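Local structure of response regulator aspartate phosphatase H (Bacillus subtilis, 3Q15) at residues Phe60-Gln63 with Leu64-Asp67; Phe303-Leu306 with Gln307-Lys311. The protein dephosphorylates the sporulation phosphotransferase Spo0F and also acts on the competence regulator ComA, taking part in the temporal separation of competence and sporulation. All blocks are in the same frame, centred on the assembly; numbering follows the deposited sequence.

Contact 1. Residues Phe60-Gln63 with Leu64-Asp67; sequences FRHQ and LMLD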
loop_
_atom_site.group_PDB
_atom_site.type_symbol
_atom_site.label_atom_id
_atom_site.label_comp_id
_atom_site.label_asym_id
_atom_site.label_seq_id
_atom_site.Cartn_x
_atom_site.Cartn_y
_atom_site.Cartn_z
ATOM N N PHE A 60 -1.725 -5.462 -33.943
ATOM C CA PHE A 60 -1.156 -6.722 -34.406
ATOM C C PHE A 60 -2.066 -7.878 -34.004
ATOM O O PHE A 60 -2.341 -8.777 -34.801
ATOM C CB PHE A 60 0.249 -6.911 -33.825
ATOM C CG PHE A 60 0.959 -8.146 -34.318
ATOM C CD1 PHE A 60 1.513 -8.182 -35.587
ATOM C CD2 PHE A 60 1.090 -9.259 -33.502
ATOM C CE1 PHE A 60 2.170 -9.315 -36.042
ATOM C CE2 PHE A 60 1.746 -10.394 -33.951
ATOM C CZ PHE A 60 2.288 -10.421 -35.221
ATOM N N ARG A 61 -2.534 -7.840 -32.762
ATOM C CA ARG A 61 -3.449 -8.852 -32.257
ATOM C C ARG A 61 -4.739 -8.836 -33.071
ATOM O O ARG A 61 -5.299 -9.886 -33.384
ATOM C CB ARG A 61 -3.739 -8.608 -30.775
ATOM C CG ARG A 61 -4.644 -9.641 -30.138
ATOM C CD ARG A 61 -4.113 -11.054 -30.335
ATOM N NE ARG A 61 -4.977 -12.037 -29.686
ATOM C CZ ARG A 61 -6.056 -12.563 -30.252
ATOM N NH1 ARG A 61 -6.399 -12.205 -31.482
ATOM N NH2 ARG A 61 -6.793 -13.447 -29.595
ATOM N N HIS A 62 -5.199 -7.638 -33.420
ATOM C CA HIS A 62 -6.392 -7.476 -34.242
ATOM C C HIS A 62 -6.207 -8.112 -35.618
ATOM O O HIS A 62 -7.134 -8.709 -36.166
ATOM C CB HIS A 62 -6.744 -5.994 -34.391
ATOM C CG HIS A 62 -7.924 -5.738 -35.278
ATOM N ND1 HIS A 62 -9.206 -5.593 -34.789
ATOM C CD2 HIS A 62 -8.016 -5.599 -36.622
ATOM C CE1 HIS A 62 -10.036 -5.376 -35.796
ATOM N NE2 HIS A 62 -9.340 -5.376 -36.918
ATOM N N GLN A 63 -5.008 -7.975 -36.174
ATOM C CA GLN A 63 -4.712 -8.544 -37.486
ATOM C C GLN A 63 -4.647 -10.070 -37.417
ATOM O O GLN A 63 -5.074 -10.762 -38.340
ATOM C CB GLN A 63 -3.404 -7.976 -38.043
ATOM C CG GLN A 63 -3.095 -8.418 -39.469
ATOM C CD GLN A 63 -4.157 -7.972 -40.461
ATOM O OE1 GLN A 63 -4.665 -6.854 -40.380
ATOM N NE2 GLN A 63 -4.502 -8.850 -41.400
ATOM N N LEU A 64 -4.111 -10.590 -36.318
ATOM C CA LEU A 64 -4.095 -12.029 -36.096
ATOM C C LEU A 64 -5.508 -12.593 -36.133
ATOM O O LEU A 64 -5.739 -13.669 -36.677
ATOM C CB LEU A 64 -3.432 -12.366 -34.757
ATOM C CG LEU A 64 -1.904 -12.303 -34.714
ATOM C CD1 LEU A 64 -1.388 -12.607 -33.318
ATOM C CD2 LEU A 64 -1.302 -13.266 -35.729
ATOM N N MET A 65 -6.453 -11.863 -35.547
ATOM C CA MET A 65 -7.847 -12.295 -35.541
ATOM C C MET A 65 -8.387 -12.429 -36.962
ATOM O O MET A 65 -9.050 -13.411 -37.293
ATOM C CB MET A 65 -8.717 -11.323 -34.747
ATOM C CG MET A 65 -10.203 -11.618 -34.862
ATOM S SD MET A 65 -11.219 -10.374 -34.054
ATOM C CE MET A 65 -10.798 -8.919 -35.013
ATOM N N LEU A 66 -8.100 -11.432 -37.793
ATOM C CA LEU A 66 -8.504 -11.456 -39.193
ATOM C C LEU A 66 -7.831 -12.601 -39.948
ATOM O O LEU A 66 -8.460 -13.260 -40.773
ATOM C CB LEU A 66 -8.189 -10.117 -39.869
ATOM C CG LEU A 66 -8.810 -8.865 -39.240
ATOM C CD1 LEU A 66 -8.288 -7.604 -39.909
ATOM C CD2 LEU A 66 -10.334 -8.915 -39.301
ATOM N N ASP A 67 -6.554 -12.838 -39.665
ATOM C CA ASP A 67 -5.807 -13.881 -40.365
ATOM C C ASP A 67 -6.292 -15.286 -40.013
ATOM O O ASP A 67 -6.046 -16.235 -40.757
ATOM C CB ASP A 67 -4.306 -13.767 -40.082
ATOM C CG ASP A 67 -3.699 -12.486 -40.626
ATOM O OD1 ASP A 67 -4.326 -11.841 -41.492
ATOM O OD2 ASP A 67 -2.585 -12.126 -40.188
#
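Q63 and D67, one turn apart at the C-terminal end of helix 49-67, join their side chains by a hydrogen bond in the N-terminal three-helix bundle, a worked example of i to i+4 pairing. Q63 NE2 donates a hydrogen bond to D67 OD1 at 3.0 Å, on the syn side of the carboxylate but 35° out of its plane. The amide and carboxylate are turned well away from coplanarity. The bond is reached because the Q63 chain leaves the backbone with CG opposite N (chi1 -174°) and then bends at chi2, which carries the amide forward along the helix to D67. D67 N also donates to Q63 O at 2.9 Å, so the same two residues are tied by backbone and side chain alike.

On another face of the helix the chemistry is apolar and aromatic. The M65 chain turns at chi3 and lays its methyl over one face of the H62 ring, a CH-pi contact with CE 4.0 Å from the ring centroid. L66 CD1 approaches the same imidazole obliquely, 3.9 Å from CD2 of H62. What fixes the rotation of that ring lies one shell out: its NE2 is hydrogen-bonded to E32 of helix 28-41 and its ND1 to W19 of helix 9-24, so one histidine links all three helices of the bundle. R61 and M65 also pack on I23, while F60 and L64 turn to L95 of helix 93-113. F60 and L64 themselves meet methyl to ring, L64 CD1 standing 3.9 Å from F60 CE2.

Contact 2. Residues Phe303-Leu306 with Gln307-Lys311; sequences FLFL and QAVYK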
loop_
_atom_site.group_PDB
_atom_site.type_symbol
_atom_site.label_atom_id
_atom_site.label_comp_id
_atom_site.label_asym_id
_atom_site.label_seq_id
_atom_site.Cartn_x
_atom_site.Cartn_y
_atom_site.Cartn_z
ATOM N N PHE A 303 0.982 34.539 -4.903
ATOM C CA PHE A 303 1.706 35.802 -4.855
ATOM C C PHE A 303 0.837 36.872 -4.224
ATOM O O PHE A 303 1.287 37.611 -3.350
ATOM C CB PHE A 303 2.148 36.248 -6.246
ATOM C CG PHE A 303 3.470 35.679 -6.675
ATOM C CD1 PHE A 303 4.632 35.986 -5.981
ATOM C CD2 PHE A 303 3.558 34.852 -7.782
ATOM C CE1 PHE A 303 5.857 35.468 -6.377
ATOM C CE2 PHE A 303 4.780 34.331 -8.185
ATOM C CZ PHE A 303 5.932 34.638 -7.481
ATOM N N LEU A 304 -0.412 36.953 -4.669
ATOM C CA LEU A 304 -1.330 37.960 -4.155
ATOM C C LEU A 304 -1.578 37.776 -2.659
ATOM O O LEU A 304 -1.758 38.752 -1.928
ATOM C CB LEU A 304 -2.647 37.937 -4.931
ATOM C CG LEU A 304 -2.543 38.410 -6.383
ATOM C CD1 LEU A 304 -3.859 38.204 -7.120
ATOM C CD2 LEU A 304 -2.109 39.872 -6.436
ATOM N N PHE A 305 -1.581 36.527 -2.203
ATOM C CA PHE A 305 -1.777 36.260 -0.784
ATOM C C PHE A 305 -0.592 36.742 0.051
ATOM O O PHE A 305 -0.768 37.261 1.156
ATOM C CB PHE A 305 -2.031 34.778 -0.516
ATOM C CG PHE A 305 -2.270 34.472 0.933
ATOM C CD1 PHE A 305 -3.537 34.604 1.481
ATOM C CD2 PHE A 305 -1.224 34.083 1.754
ATOM C CE1 PHE A 305 -3.763 34.339 2.819
ATOM C CE2 PHE A 305 -1.445 33.816 3.095
ATOM C CZ PHE A 305 -2.717 33.946 3.627
ATOM N N LEU A 306 0.612 36.556 -0.478
ATOM C CA LEU A 306 1.817 37.025 0.190
ATOM C C LEU A 306 1.764 38.528 0.395
ATOM O O LEU A 306 2.043 39.024 1.487
ATOM C CB LEU A 306 3.065 36.664 -0.617
ATOM C CG LEU A 306 3.531 35.218 -0.544
ATOM C CD1 LEU A 306 4.883 35.074 -1.224
ATOM C CD2 LEU A 306 3.609 34.775 0.904
ATOM N N GLN A 307 1.417 39.251 -0.664
ATOM C CA GLN A 307 1.313 40.701 -0.585
ATOM C C GLN A 307 0.328 41.102 0.497
ATOM O O GLN A 307 0.593 42.005 1.287
ATOM C CB GLN A 307 0.849 41.285 -1.919
ATOM C CG GLN A 307 1.901 41.306 -3.005
ATOM C CD GLN A 307 1.439 42.074 -4.226
ATOM O OE1 GLN A 307 0.241 42.260 -4.436
ATOM N NE2 GLN A 307 2.386 42.531 -5.034
ATOM N N ALA A 308 -0.812 40.420 0.524
ATOM C CA ALA A 308 -1.924 40.817 1.380
ATOM C C ALA A 308 -1.658 40.569 2.860
ATOM O O ALA A 308 -2.020 41.389 3.707
ATOM C CB ALA A 308 -3.205 40.114 0.946
ATOM N N VAL A 309 -1.021 39.446 3.168
ATOM C CA VAL A 309 -0.869 39.022 4.555
ATOM C C VAL A 309 0.393 39.569 5.223
ATOM O O VAL A 309 0.412 39.757 6.440
ATOM C CB VAL A 309 -0.909 37.482 4.689
ATOM C CG1 VAL A 309 0.404 36.873 4.227
ATOM C CG2 VAL A 309 -1.207 37.082 6.123
ATOM N N TYR A 310 1.434 39.824 4.433
ATOM C CA TYR A 310 2.693 40.347 4.969
ATOM C C TYR A 310 2.818 41.861 4.806
ATOM O O TYR A 310 3.837 42.448 5.170
ATOM C CB TYR A 310 3.902 39.636 4.344
ATOM C CG TYR A 310 4.032 38.196 4.778
ATOM C CD1 TYR A 310 3.650 37.159 3.938
ATOM C CD2 TYR A 310 4.519 37.873 6.038
ATOM C CE1 TYR A 310 3.751 35.837 4.341
ATOM C CE2 TYR A 310 4.626 36.558 6.448
ATOM C CZ TYR A 310 4.241 35.544 5.595
ATOM O OH TYR A 310 4.344 34.231 5.999
ATOM N N LYS A 311 1.782 42.482 4.253
ATOM C CA LYS A 311 1.722 43.933 4.118
ATOM C C LYS A 311 1.728 44.582 5.500
ATOM O O LYS A 311 1.218 44.002 6.458
ATOM C CB LYS A 311 0.453 44.320 3.352
ATOM C CG LYS A 311 0.206 45.808 3.201
ATOM C CD LYS A 311 -1.053 46.064 2.378
ATOM C CE LYS A 311 -1.383 47.551 2.291
ATOM N NZ LYS A 311 -1.776 48.130 3.609
#
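Helix 299-310, in the C-terminal TPR domain of this Rap protein, runs through its last turns here, and the contact illustrates how side chains one turn apart pair with each other and face the same neighbouring helix, while the different stripes of the helix face different neighbours. F305 and V309 make the first pair. V309 CB lies over one face of the F305 ring, and CG1 comes nearest, 3.7 Å from F305 CE2. V309 CG1 takes the position between its own N and carbonyl carbon (chi1 76°), which brings it back over the preceding turn, 3.3 Å from F305 O. With F305 cut back to an alanine, V309 would probably be left with a gap beside it, and helices 316-328 and 332-348 would lose the aromatic surface they pack against.

L306 and Y310 form the second pair, lying side by side and pointing the same way. L306 CD2 comes to 3.6 Å from CE1 of Y310, and the phenol ring turns an edge to L306 O, which stands in its plane 3.5 Å from CD1 of Y310. That oxygen also accepts the backbone bond from Y310 N. A lighter touch joins L304 CD2 to Q307 OE1 at 3.9 Å. All these pairs ride on regular helical bonds, of which Q307 N to F303 O is the straightest, with an N-H...O angle of 166°.

The surroundings divide by side chain. F303 and Q307 rest on I284 and L288 of helix 277-290, whereas L306 packs on F265 and W269 of helix 260-273. F305, A308 and V309 meet I319 of helix 316-328, F305 reaches C338 of helix 332-348, and Y310 touches both W269 of helix 260-273 and V345 of helix 332-348.

Overall arrangement
Both contacts illustrate one principle, that side chains a turn apart on a helix pair with each other and usually lean on the same neighbouring helix, but the chemistry follows the place in the fold. Contact 1 lies in the N-terminal three-helix bundle and contact 2 in the TPR domain, on opposite sides of the chain's centre, with nearest atoms about 48 Å apart and no shared helix. Each is partly buried. Contact 1 has three buried residues and mixes polar and apolar pairing, including polar side-chain bonds both within the helix and to its neighbours. Contact 2 has five, and its side-chain pairs are mainly hydrocarbon and aromatic, packed among four other helices.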